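Local coordinates for NADPH-ferredoxin reductase FprA (Mycobacterium tuberculosis, PDB 1LQT), which transfers electrons between NADP(H) and ferredoxin through a bound FAD and may supply electrons to cytochrome P450 systems, at residues 13-17 against 368-372; 339-343 against 356-362; 45-49 against 61-67. All coordinates share one frame; numbering follows the deposited sequence. Where two conformers were deposited one is given.

In the fold
All three contacts touch FAD; contacts 1 and 3 lie on the same side of the chain's centre, around the first helix of the dinucleotide-binding fold, helix 13-28. Along the chain, contact 3 closes first and contact 2 opens later, and both fall between the two segments of contact 1. Contact 1 joins helix 13-28 to helix 370-391, so it brings distant parts of the chain together at the cofactor. Its centre is about 10 Å from that of contact 3 and about 13 Å from that of contact 2. Contacts 2 and 3 are about 20 Å apart between centres. Together they hold the FAD pyrophosphate, ribityl chain and flavin from several sides.

Contact 1 (13-17 against 368-372). With FAD (flavin-adenine dinucleotide), chain H.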
# COMPACT_ATOMS: atom_id res chain seq x y z
N PRO A 13 8.63 4.06 -1.96
CA PRO A 13 9.89 3.32 -2.00
C PRO A 13 10.45 3.09 -3.39
O PRO A 13 11.64 3.28 -3.59
CB PRO A 13 9.53 2.00 -1.30
CG PRO A 13 8.42 2.32 -0.43
CD PRO A 13 7.61 3.38 -1.12
N SER A 14 9.65 2.64 -4.34
CA SER A 14 10.22 2.35 -5.65
C SER A 14 10.78 3.61 -6.31
O SER A 14 11.84 3.56 -6.91
CB SER A 14 9.22 1.61 -6.54
OG SER A 14 8.15 2.41 -6.99
N ALA A 15 10.09 4.73 -6.14
CA ALA A 15 10.58 6.01 -6.63
C ALA A 15 11.92 6.38 -6.01
O ALA A 15 12.84 6.80 -6.70
CB ALA A 15 9.56 7.08 -6.34
N PHE A 16 12.01 6.27 -4.69
CA PHE A 16 13.25 6.64 -4.01
C PHE A 16 14.40 5.70 -4.27
O PHE A 16 15.56 6.14 -4.36
CB PHE A 16 13.02 6.86 -2.51
CG PHE A 16 12.62 8.25 -2.21
CD1 PHE A 16 13.58 9.26 -2.21
CD2 PHE A 16 11.30 8.60 -1.94
CE1 PHE A 16 13.22 10.57 -1.97
CE2 PHE A 16 10.96 9.91 -1.72
CZ PHE A 16 11.91 10.88 -1.74
N PHE A 17 14.11 4.41 -4.43
CA PHE A 17 15.16 3.49 -4.81
C PHE A 17 15.64 3.78 -6.24
O PHE A 17 16.84 3.77 -6.51
CB PHE A 17 14.70 2.04 -4.66
CG PHE A 17 14.48 1.58 -3.21
CD1 PHE A 17 15.37 1.87 -2.20
CD2 PHE A 17 13.38 0.82 -2.90
CE1 PHE A 17 15.13 1.43 -0.93
CE2 PHE A 17 13.18 0.38 -1.60
CZ PHE A 17 14.05 0.68 -0.65
N ILE A 368 8.69 -3.48 1.56
CA ILE A 368 9.35 -2.30 1.04
C ILE A 368 10.62 -2.63 0.28
O ILE A 368 10.85 -2.13 -0.83
CB ILE A 368 9.62 -1.33 2.20
CG1 ILE A 368 8.30 -0.75 2.72
CG2 ILE A 368 10.56 -0.21 1.80
CD1 ILE A 368 8.37 -0.20 4.13
N GLY A 369 11.46 -3.47 0.86
CA GLY A 369 12.75 -3.79 0.28
C GLY A 369 12.72 -4.49 -1.05
O GLY A 369 13.69 -4.45 -1.78
N THR A 370 11.61 -5.13 -1.39
CA THR A 370 11.50 -5.81 -2.68
C THR A 370 11.54 -4.81 -3.82
O THR A 370 11.84 -5.17 -4.95
CB THR A 370 10.22 -6.66 -2.82
OG1 THR A 370 9.02 -5.86 -2.74
CG2 THR A 370 10.14 -7.74 -1.75
N ASN A 371 11.27 -3.55 -3.53
CA ASN A 371 11.28 -2.52 -4.56
C ASN A 371 12.68 -2.06 -4.96
O ASN A 371 12.84 -1.40 -5.97
CB ASN A 371 10.43 -1.35 -4.09
CG ASN A 371 8.99 -1.76 -3.89
OD1 ASN A 371 8.30 -2.02 -4.85
ND2 ASN A 371 8.57 -1.87 -2.64
N LYS A 372 13.68 -2.44 -4.18
CA LYS A 372 15.02 -1.95 -4.43
C LYS A 372 15.66 -2.58 -5.69
O LYS A 372 16.08 -1.87 -6.58
CB LYS A 372 15.89 -2.14 -3.20
CG LYS A 372 17.27 -1.51 -3.32
CD LYS A 372 18.04 -1.57 -2.03
CE LYS A 372 19.42 -0.96 -2.19
NZ LYS A 372 20.12 -0.99 -0.88
PA FAD H . 3.65 3.39 -3.17
O1A FAD H . 2.19 3.17 -3.21
O2A FAD H . 4.38 3.28 -1.88
O5B FAD H . 3.97 4.84 -3.75
C5B FAD H . 3.27 5.32 -4.91
C4B FAD H . 3.34 6.84 -4.85
O4B FAD H . 2.91 7.32 -6.12
C3B FAD H . 2.42 7.47 -3.80
O3B FAD H . 3.08 8.44 -3.02
C2B FAD H . 1.31 8.05 -4.63
O2B FAD H . 0.60 9.12 -4.06
C1B FAD H . 2.05 8.43 -5.92
N9A FAD H . 1.21 8.57 -7.10
C8A FAD H . 0.26 7.69 -7.53
N7A FAD H . -0.33 8.09 -8.64
C5A FAD H . 0.24 9.32 -8.92
C6A FAD H . 0.02 10.23 -9.96
N6A FAD H . -0.83 10.02 -10.96
N1A FAD H . 0.78 11.36 -9.96
C2A FAD H . 1.70 11.55 -8.97
N3A FAD H . 1.96 10.72 -7.96
C4A FAD H . 1.21 9.61 -7.98
N1 FAD H . 6.00 -3.27 3.55
C2 FAD H . 6.88 -3.50 4.57
O2 FAD H . 8.05 -3.75 4.34
N3 FAD H . 6.41 -3.47 5.87
C4 FAD H . 5.14 -3.13 6.22
O4 FAD H . 4.79 -3.09 7.42
C4X FAD H . 4.25 -2.85 5.17
N5 FAD H . 2.95 -2.48 5.44
C5X FAD H . 2.08 -2.25 4.40
C6 FAD H . 0.78 -1.91 4.66
C7 FAD H . -0.15 -1.74 3.65
C7M FAD H . -1.57 -1.35 3.98
C8 FAD H . 0.28 -1.88 2.33
C8M FAD H . -0.69 -1.72 1.19
C9 FAD H . 1.60 -2.20 2.05
C9A FAD H . 2.52 -2.38 3.07
N10 FAD H . 3.85 -2.73 2.81
C10 FAD H . 4.72 -2.94 3.85
C1' FAD H . 4.38 -2.83 1.42
C2' FAD H . 4.90 -1.48 0.92
O2' FAD H . 3.94 -0.50 1.23
C3' FAD H . 5.12 -1.54 -0.60
O3' FAD H . 6.11 -2.51 -0.93
C4' FAD H . 5.66 -0.26 -1.24
O4' FAD H . 5.14 0.90 -0.59
C5' FAD H . 5.31 -0.22 -2.73
O5' FAD H . 6.04 0.90 -3.25
P FAD H . 5.65 1.69 -4.57
O1P FAD H . 6.70 2.73 -4.69
O2P FAD H . 5.41 0.80 -5.74
O3P FAD H . 4.24 2.36 -4.28
O HOH W 1 17.38 0.64 -6.20
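The ring of Phe17 lies under the start of the Lys372 side chain, a CH-pi contact with Lys372 CB 3.9 Å from the ring centroid. CB sits almost straight above the centre, 9° off the normal. The contact packs the first helix of the Rossmann-type FAD fold against the start of helix 370-391. Phe17 CG stands beside its own backbone N (chi1 -68°), which turns the ring toward the second segment. At the ring edge, CE2 comes 3.5 Å from the carbonyl oxygen of Ile368. Asn371 CB also meets that edge, in the ring plane. The two side chains, Phe17 and Lys372, cross at about a right angle, and the extended lysine carries its ammonium off beyond the ring.

Deeper in, Pro13 CB packs on Ile368 CG2, and Ser14 meets Asn371 through their CB atoms. Ser14, Ile368 N and Asn371 ND2 are directed at the cofactor. Ser14 gives both its backbone N and its OG to the same pyrophosphate oxygen, with OG 2.7 Å from FAD O1P. This double grip suits the N-terminus of helix 13-28, whose dipole probably helps to offset the phosphate charge. Ile368 N makes a nearly straight bond to the flavin carbonyl, 2.9 Å from FAD O2 at 173°, and a weak one to FAD N1.

Asn371 bridges protein and ribityl chain. Its OD1 is held by Arg362, which fixes the rotation of the amide. ND2 bonds to FAD O3' at 3.1 Å and also to Ile368 O at 2.9 Å. Asn371 N reaches this oxygen too, and both donors come from the same face of the Ile368 carbonyl plane.

Contact 2 (339-343 against 356-362); sequences GTIPN and VVGWIKR. With FAD (flavin-adenine dinucleotide), chain H.
Val356 CG2 lies over one face of the Asn343 amide, 3.6 Å from Asn343 CG. Lys361 CG comes in on the same side, beside OD1 and ND2, and the lysine and asparagine side chains cross at about a right angle. Gly339 and Thr340 make a G1 beta bulge in loop 339-343. The Trp359 indole carries FAD C5' over one face, toward the rim, while Arg362 NH2 lies at its edge in the ring plane. Trp359 opens a short helix, 359-362, with Gly358 as its N-cap. Trp359 N donates to the pyrophosphate, 2.8 Å from FAD O2P at 163°. The indole also touches the bound NADP derivative.

Behind the helix, the loop is tied on by one direct bond, from Ile341 N to Ile360 O, 3.1 Å long. Ile341 CD1 packs on both Ile360 CG1, at 3.7 Å, and Val356 CG1. Lys361 NZ forms a salt bridge with Asp374. Thr340 OG1 bonds to Ser338 OG, and a water also joins it to Lys361 O. Asn343 folds back on its own loop (chi1 69°). In the conformer given, OD1 accepts from Gly346 N and ND2 gives a 3.0 Å bond to Ile341 O, in the amide plane.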
# COMPACT_ATOMS: atom_id res chain seq x y z
N GLY A 339 -3.98 -4.90 -13.43
CA GLY A 339 -3.81 -3.56 -12.90
C GLY A 339 -2.36 -3.07 -12.89
O GLY A 339 -1.96 -2.31 -12.00
N THR A 340 -1.59 -3.51 -13.89
CA THR A 340 -0.22 -3.08 -14.08
C THR A 340 -0.04 -2.45 -15.45
O THR A 340 -0.84 -2.63 -16.33
CB THR A 340 0.79 -4.21 -13.89
OG1 THR A 340 0.64 -5.19 -14.92
CG2 THR A 340 0.64 -4.91 -12.56
N ILE A 341 1.06 -1.72 -15.59
CA ILE A 341 1.48 -1.17 -16.87
C ILE A 341 2.41 -2.17 -17.57
O ILE A 341 3.40 -2.59 -17.02
CB ILE A 341 2.19 0.18 -16.66
CG1 ILE A 341 1.20 1.21 -16.12
CG2 ILE A 341 2.78 0.65 -17.98
CD1 ILE A 341 1.83 2.55 -15.75
N PRO A 342 2.08 -2.60 -18.78
CA PRO A 342 2.90 -3.61 -19.46
C PRO A 342 4.26 -3.02 -19.79
O PRO A 342 4.36 -1.84 -20.17
CB PRO A 342 2.12 -3.93 -20.72
CG PRO A 342 1.41 -2.69 -21.02
CD PRO A 342 0.96 -2.16 -19.60
N ASN A 343 5.28 -3.83 -19.58
CA ASN A 343 6.67 -3.36 -19.72
C ASN A 343 7.62 -4.54 -20.00
O ASN A 343 7.17 -5.66 -20.00
CB ASN A 343 7.06 -2.63 -18.44
CG ASN A 343 7.18 -3.58 -17.29
OD1 ASN A 343 8.30 -4.01 -16.96
ND2 ASN A 343 6.05 -3.88 -16.61
N VAL A 356 8.65 1.95 -15.67
CA VAL A 356 7.89 1.68 -14.45
C VAL A 356 8.77 0.96 -13.44
O VAL A 356 9.66 0.20 -13.80
CB VAL A 356 6.63 0.84 -14.73
CG1 VAL A 356 5.54 1.69 -15.33
CG2 VAL A 356 6.92 -0.38 -15.61
N VAL A 357 8.48 1.21 -12.17
CA VAL A 357 9.06 0.51 -11.04
C VAL A 357 7.97 0.28 -10.02
O VAL A 357 6.95 0.95 -10.01
CB VAL A 357 10.24 1.29 -10.38
CG1 VAL A 357 11.42 1.41 -11.37
CG2 VAL A 357 9.77 2.64 -9.92
N GLY A 358 8.22 -0.65 -9.11
CA GLY A 358 7.34 -0.84 -7.97
C GLY A 358 6.08 -1.61 -8.31
O GLY A 358 6.00 -2.35 -9.28
N TRP A 359 5.08 -1.41 -7.47
CA TRP A 359 3.82 -2.13 -7.62
C TRP A 359 3.10 -1.89 -8.94
O TRP A 359 2.38 -2.78 -9.37
CB TRP A 359 2.93 -1.82 -6.41
CG TRP A 359 3.37 -2.54 -5.17
CD1 TRP A 359 4.51 -3.24 -4.98
CD2 TRP A 359 2.60 -2.69 -3.98
NE1 TRP A 359 4.51 -3.82 -3.74
CE2 TRP A 359 3.33 -3.52 -3.12
CE3 TRP A 359 1.34 -2.24 -3.58
CZ2 TRP A 359 2.84 -3.91 -1.89
CZ3 TRP A 359 0.85 -2.66 -2.33
CH2 TRP A 359 1.61 -3.48 -1.53
N ILE A 360 3.26 -0.74 -9.58
CA ILE A 360 2.62 -0.55 -10.86
C ILE A 360 3.26 -1.43 -11.95
O ILE A 360 2.63 -1.72 -12.96
CB ILE A 360 2.59 0.95 -11.26
CG1 ILE A 360 1.54 1.18 -12.37
CG2 ILE A 360 3.95 1.46 -11.70
CD1 ILE A 360 0.08 0.88 -12.00
N LYS A 361 4.52 -1.80 -11.75
CA LYS A 361 5.27 -2.70 -12.64
C LYS A 361 5.01 -4.17 -12.34
O LYS A 361 4.78 -4.95 -13.28
CB LYS A 361 6.78 -2.43 -12.50
CG LYS A 361 7.75 -3.39 -13.27
CD LYS A 361 9.22 -3.05 -12.87
CE LYS A 361 10.25 -3.99 -13.49
NZ LYS A 361 11.63 -3.66 -12.98
N ARG A 362 5.10 -4.53 -11.06
CA ARG A 362 5.16 -5.92 -10.60
C ARG A 362 3.88 -6.45 -10.04
O ARG A 362 3.79 -7.64 -9.78
CB ARG A 362 6.14 -6.00 -9.43
CG ARG A 362 7.52 -5.63 -9.70
CD ARG A 362 8.45 -6.14 -8.64
NE ARG A 362 8.30 -5.28 -7.46
CZ ARG A 362 7.96 -5.70 -6.25
NH1 ARG A 362 7.75 -6.98 -6.03
NH2 ARG A 362 7.81 -4.84 -5.25
PA FAD H . 3.65 3.39 -3.17
O1A FAD H . 2.19 3.17 -3.21
O2A FAD H . 4.38 3.28 -1.88
O5B FAD H . 3.97 4.84 -3.75
C5B FAD H . 3.27 5.32 -4.91
C4B FAD H . 3.34 6.84 -4.85
O4B FAD H . 2.91 7.32 -6.12
C3B FAD H . 2.42 7.47 -3.80
O3B FAD H . 3.08 8.44 -3.02
C2B FAD H . 1.31 8.05 -4.63
O2B FAD H . 0.60 9.12 -4.06
C1B FAD H . 2.05 8.43 -5.92
N9A FAD H . 1.21 8.57 -7.10
C8A FAD H . 0.26 7.69 -7.53
N7A FAD H . -0.33 8.09 -8.64
C5A FAD H . 0.24 9.32 -8.92
C6A FAD H . 0.02 10.23 -9.96
N6A FAD H . -0.83 10.02 -10.96
N1A FAD H . 0.78 11.36 -9.96
C2A FAD H . 1.70 11.55 -8.97
N3A FAD H . 1.96 10.72 -7.96
C4A FAD H . 1.21 9.61 -7.98
N1 FAD H . 6.00 -3.27 3.55
C2 FAD H . 6.88 -3.50 4.57
O2 FAD H . 8.05 -3.75 4.34
N3 FAD H . 6.41 -3.47 5.87
C4 FAD H . 5.14 -3.13 6.22
O4 FAD H . 4.79 -3.09 7.42
C4X FAD H . 4.25 -2.85 5.17
N5 FAD H . 2.95 -2.48 5.44
C5X FAD H . 2.08 -2.25 4.40
C6 FAD H . 0.78 -1.91 4.66
C7 FAD H . -0.15 -1.74 3.65
C7M FAD H . -1.57 -1.35 3.98
C8 FAD H . 0.28 -1.88 2.33
C8M FAD H . -0.69 -1.72 1.19
C9 FAD H . 1.60 -2.20 2.05
C9A FAD H . 2.52 -2.38 3.07
N10 FAD H . 3.85 -2.73 2.81
C10 FAD H . 4.72 -2.94 3.85
C1' FAD H . 4.38 -2.83 1.42
C2' FAD H . 4.90 -1.48 0.92
O2' FAD H . 3.94 -0.50 1.23
C3' FAD H . 5.12 -1.54 -0.60
O3' FAD H . 6.11 -2.51 -0.93
C4' FAD H . 5.66 -0.26 -1.24
O4' FAD H . 5.14 0.90 -0.59
C5' FAD H . 5.31 -0.22 -2.73
O5' FAD H . 6.04 0.90 -3.25
P FAD H . 5.65 1.69 -4.57
O1P FAD H . 6.70 2.73 -4.69
O2P FAD H . 5.41 0.80 -5.74
O3P FAD H . 4.24 2.36 -4.28
O HOH W 2 -0.44 -2.65 -9.66
O HOH W 3 3.21 -5.73 -15.88
O HOH W 4 6.77 -6.47 -15.36

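Contact 3 (45-49 against 61-67); sequences PWGLV and KSISKQF. With FAD (flavin-adenine dinucleotide), chain H.
Segment 45-49 turns through positive phi at Trp46 and Gly47 into helix 48-51, and its Val49 CA comes 5.7 Å from Lys61 CA on the turn just before helix 64-71. Across this gap Lys61 reaches back over Val49. Its chain is bent at the last torsion (chi4 -84°), which brings NZ to 2.9 Å from Val49 O. The same ammonium also bonds to Val53 O, so it ties together two backbone carbonyls four residues apart.

The indole of Trp46 is sandwiched. Pro45 CG lies over one face, and Ser64 CB lies over the other in a CH-pi contact, 3.4 Å from the centroid of the six-membered ring. Ser64 OG donates to Lys61 O, which also takes Ser64 N. Trp46 CD1 meets Phe67 CD2 at 3.7 Å, with the two rings inclined at 57°. Both Val49 methyls meet Ile63 CG2 in the conformer given, CG1 at 3.9 Å, and CG2 also reaches the edge of the Phe67 ring.

On the cofactor side, Leu48 N donates to FAD O2A at 3.0 Å and 172°, at the start of its helix, where Gly47 is the N-cap. Around this core, Phe67 stacks on Phe16 of helix 13-28, and Trp46 meets Trp423 of helix 420-434 edge-to-face. Val49 rests on Pro13 and Ile368, so helices 48-51 and 64-71 pack beside the first helix of the FAD fold.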
# COMPACT_ATOMS: atom_id res chain seq x y z
N PRO A 45 5.60 13.15 0.79
CA PRO A 45 6.29 12.03 0.14
C PRO A 45 6.10 10.74 0.92
O PRO A 45 5.47 10.70 1.98
CB PRO A 45 7.75 12.48 0.18
CG PRO A 45 7.83 13.20 1.52
CD PRO A 45 6.53 13.94 1.61
N TRP A 46 6.67 9.69 0.34
CA TRP A 46 6.92 8.39 0.96
C TRP A 46 5.88 7.31 0.65
O TRP A 46 6.06 6.16 1.02
CB TRP A 46 7.24 8.45 2.46
CG TRP A 46 8.37 9.43 2.80
CD1 TRP A 46 9.36 9.92 1.95
CD2 TRP A 46 8.63 9.99 4.07
NE1 TRP A 46 10.17 10.78 2.64
CE2 TRP A 46 9.73 10.86 3.93
CE3 TRP A 46 8.02 9.88 5.32
CZ2 TRP A 46 10.25 11.58 5.02
CZ3 TRP A 46 8.54 10.59 6.38
CH2 TRP A 46 9.62 11.45 6.22
N GLY A 47 4.82 7.67 -0.04
CA GLY A 47 3.84 6.69 -0.47
C GLY A 47 3.31 5.90 0.70
O GLY A 47 2.95 6.43 1.75
N LEU A 48 3.23 4.59 0.51
CA LEU A 48 2.66 3.69 1.53
C LEU A 48 3.55 3.60 2.76
O LEU A 48 3.07 3.15 3.80
CB LEU A 48 2.40 2.31 0.95
CG LEU A 48 1.24 2.20 -0.04
CD1 LEU A 48 1.28 0.83 -0.69
CD2 LEU A 48 -0.09 2.42 0.65
N VAL A 49 4.81 4.04 2.71
CA VAL A 49 5.57 4.05 3.96
C VAL A 49 4.85 4.96 4.97
O VAL A 49 4.81 4.67 6.16
CB VAL A 49 7.03 4.46 3.73
CG1 VAL A 49 7.77 4.75 5.02
CG2 VAL A 49 7.75 3.41 2.93
N LYS A 61 8.94 2.29 9.27
CA LYS A 61 8.85 3.61 8.65
C LYS A 61 10.16 4.37 8.68
O LYS A 61 10.33 5.34 7.96
CB LYS A 61 7.73 4.43 9.29
CG LYS A 61 6.33 3.87 9.15
CD LYS A 61 5.31 4.73 9.86
CE LYS A 61 3.91 4.22 9.75
NZ LYS A 61 3.13 4.61 8.52
N SER A 62 11.10 3.94 9.51
CA SER A 62 12.40 4.59 9.59
C SER A 62 13.16 4.55 8.28
O SER A 62 14.14 5.27 8.15
CB SER A 62 13.25 3.94 10.70
OG SER A 62 13.54 2.60 10.35
N ILE A 63 12.75 3.71 7.33
CA ILE A 63 13.36 3.70 6.02
C ILE A 63 13.26 5.09 5.39
O ILE A 63 14.02 5.43 4.52
CB ILE A 63 12.66 2.62 5.12
CG1 ILE A 63 13.35 2.47 3.75
CG2 ILE A 63 11.21 2.95 4.90
CD1 ILE A 63 14.77 1.94 3.82
N SER A 64 12.27 5.88 5.82
CA SER A 64 12.14 7.23 5.29
C SER A 64 13.40 8.06 5.47
O SER A 64 13.63 8.98 4.70
CB SER A 64 10.92 7.90 5.88
OG SER A 64 11.02 8.07 7.28
N LYS A 65 14.23 7.75 6.47
CA LYS A 65 15.46 8.49 6.64
C LYS A 65 16.36 8.36 5.43
O LYS A 65 17.04 9.29 5.04
CB LYS A 65 16.21 7.98 7.86
CG LYS A 65 15.63 8.38 9.16
CD LYS A 65 16.05 9.78 9.52
CE LYS A 65 15.78 10.11 10.95
NZ LYS A 65 16.31 11.45 11.23
N GLN A 66 16.39 7.17 4.84
CA GLN A 66 17.15 6.92 3.63
C GLN A 66 16.64 7.80 2.49
O GLN A 66 17.41 8.33 1.70
CB GLN A 66 17.03 5.45 3.19
CG GLN A 66 17.78 4.46 3.94
CD GLN A 66 17.76 3.08 3.26
OE1 GLN A 66 17.55 2.94 2.01
NE2 GLN A 66 17.96 2.05 4.07
N PHE A 67 15.31 7.89 2.38
CA PHE A 67 14.71 8.71 1.36
C PHE A 67 15.09 10.17 1.56
O PHE A 67 15.36 10.88 0.61
CB PHE A 67 13.17 8.55 1.34
CG PHE A 67 12.68 7.10 1.20
CD1 PHE A 67 13.49 6.07 0.76
CD2 PHE A 67 11.38 6.81 1.56
CE1 PHE A 67 12.99 4.80 0.63
CE2 PHE A 67 10.88 5.51 1.44
CZ PHE A 67 11.69 4.53 0.99
PA FAD H . 3.65 3.39 -3.17
O1A FAD H . 2.19 3.17 -3.21
O2A FAD H . 4.38 3.28 -1.88
O5B FAD H . 3.97 4.84 -3.75
C5B FAD H . 3.27 5.32 -4.91
C4B FAD H . 3.34 6.84 -4.85
O4B FAD H . 2.91 7.32 -6.12
C3B FAD H . 2.42 7.47 -3.80
O3B FAD H . 3.08 8.44 -3.02
C2B FAD H . 1.31 8.05 -4.63
O2B FAD H . 0.60 9.12 -4.06
C1B FAD H . 2.05 8.43 -5.92
N9A FAD H . 1.21 8.57 -7.10
C8A FAD H . 0.26 7.69 -7.53
N7A FAD H . -0.33 8.09 -8.64
C5A FAD H . 0.24 9.32 -8.92
C6A FAD H . 0.02 10.23 -9.96
N6A FAD H . -0.83 10.02 -10.96
N1A FAD H . 0.78 11.36 -9.96
C2A FAD H . 1.70 11.55 -8.97
N3A FAD H . 1.96 10.72 -7.96
C4A FAD H . 1.21 9.61 -7.98
N1 FAD H . 6.00 -3.27 3.55
C2 FAD H . 6.88 -3.50 4.57
O2 FAD H . 8.05 -3.75 4.34
N3 FAD H . 6.41 -3.47 5.87
C4 FAD H . 5.14 -3.13 6.22
O4 FAD H . 4.79 -3.09 7.42
C4X FAD H . 4.25 -2.85 5.17
N5 FAD H . 2.95 -2.48 5.44
C5X FAD H . 2.08 -2.25 4.40
C6 FAD H . 0.78 -1.91 4.66
C7 FAD H . -0.15 -1.74 3.65
C7M FAD H . -1.57 -1.35 3.98
C8 FAD H . 0.28 -1.88 2.33
C8M FAD H . -0.69 -1.72 1.19
C9 FAD H . 1.60 -2.20 2.05
C9A FAD H . 2.52 -2.38 3.07
N10 FAD H . 3.85 -2.73 2.81
C10 FAD H . 4.72 -2.94 3.85
C1' FAD H . 4.38 -2.83 1.42
C2' FAD H . 4.90 -1.48 0.92
O2' FAD H . 3.94 -0.50 1.23
C3' FAD H . 5.12 -1.54 -0.60
O3' FAD H . 6.11 -2.51 -0.93
C4' FAD H . 5.66 -0.26 -1.24
O4' FAD H . 5.14 0.90 -0.59
C5' FAD H . 5.31 -0.22 -2.73
O5' FAD H . 6.04 0.90 -3.25
P FAD H . 5.65 1.69 -4.57
O1P FAD H . 6.70 2.73 -4.69
O2P FAD H . 5.41 0.80 -5.74
O3P FAD H . 4.24 2.36 -4.28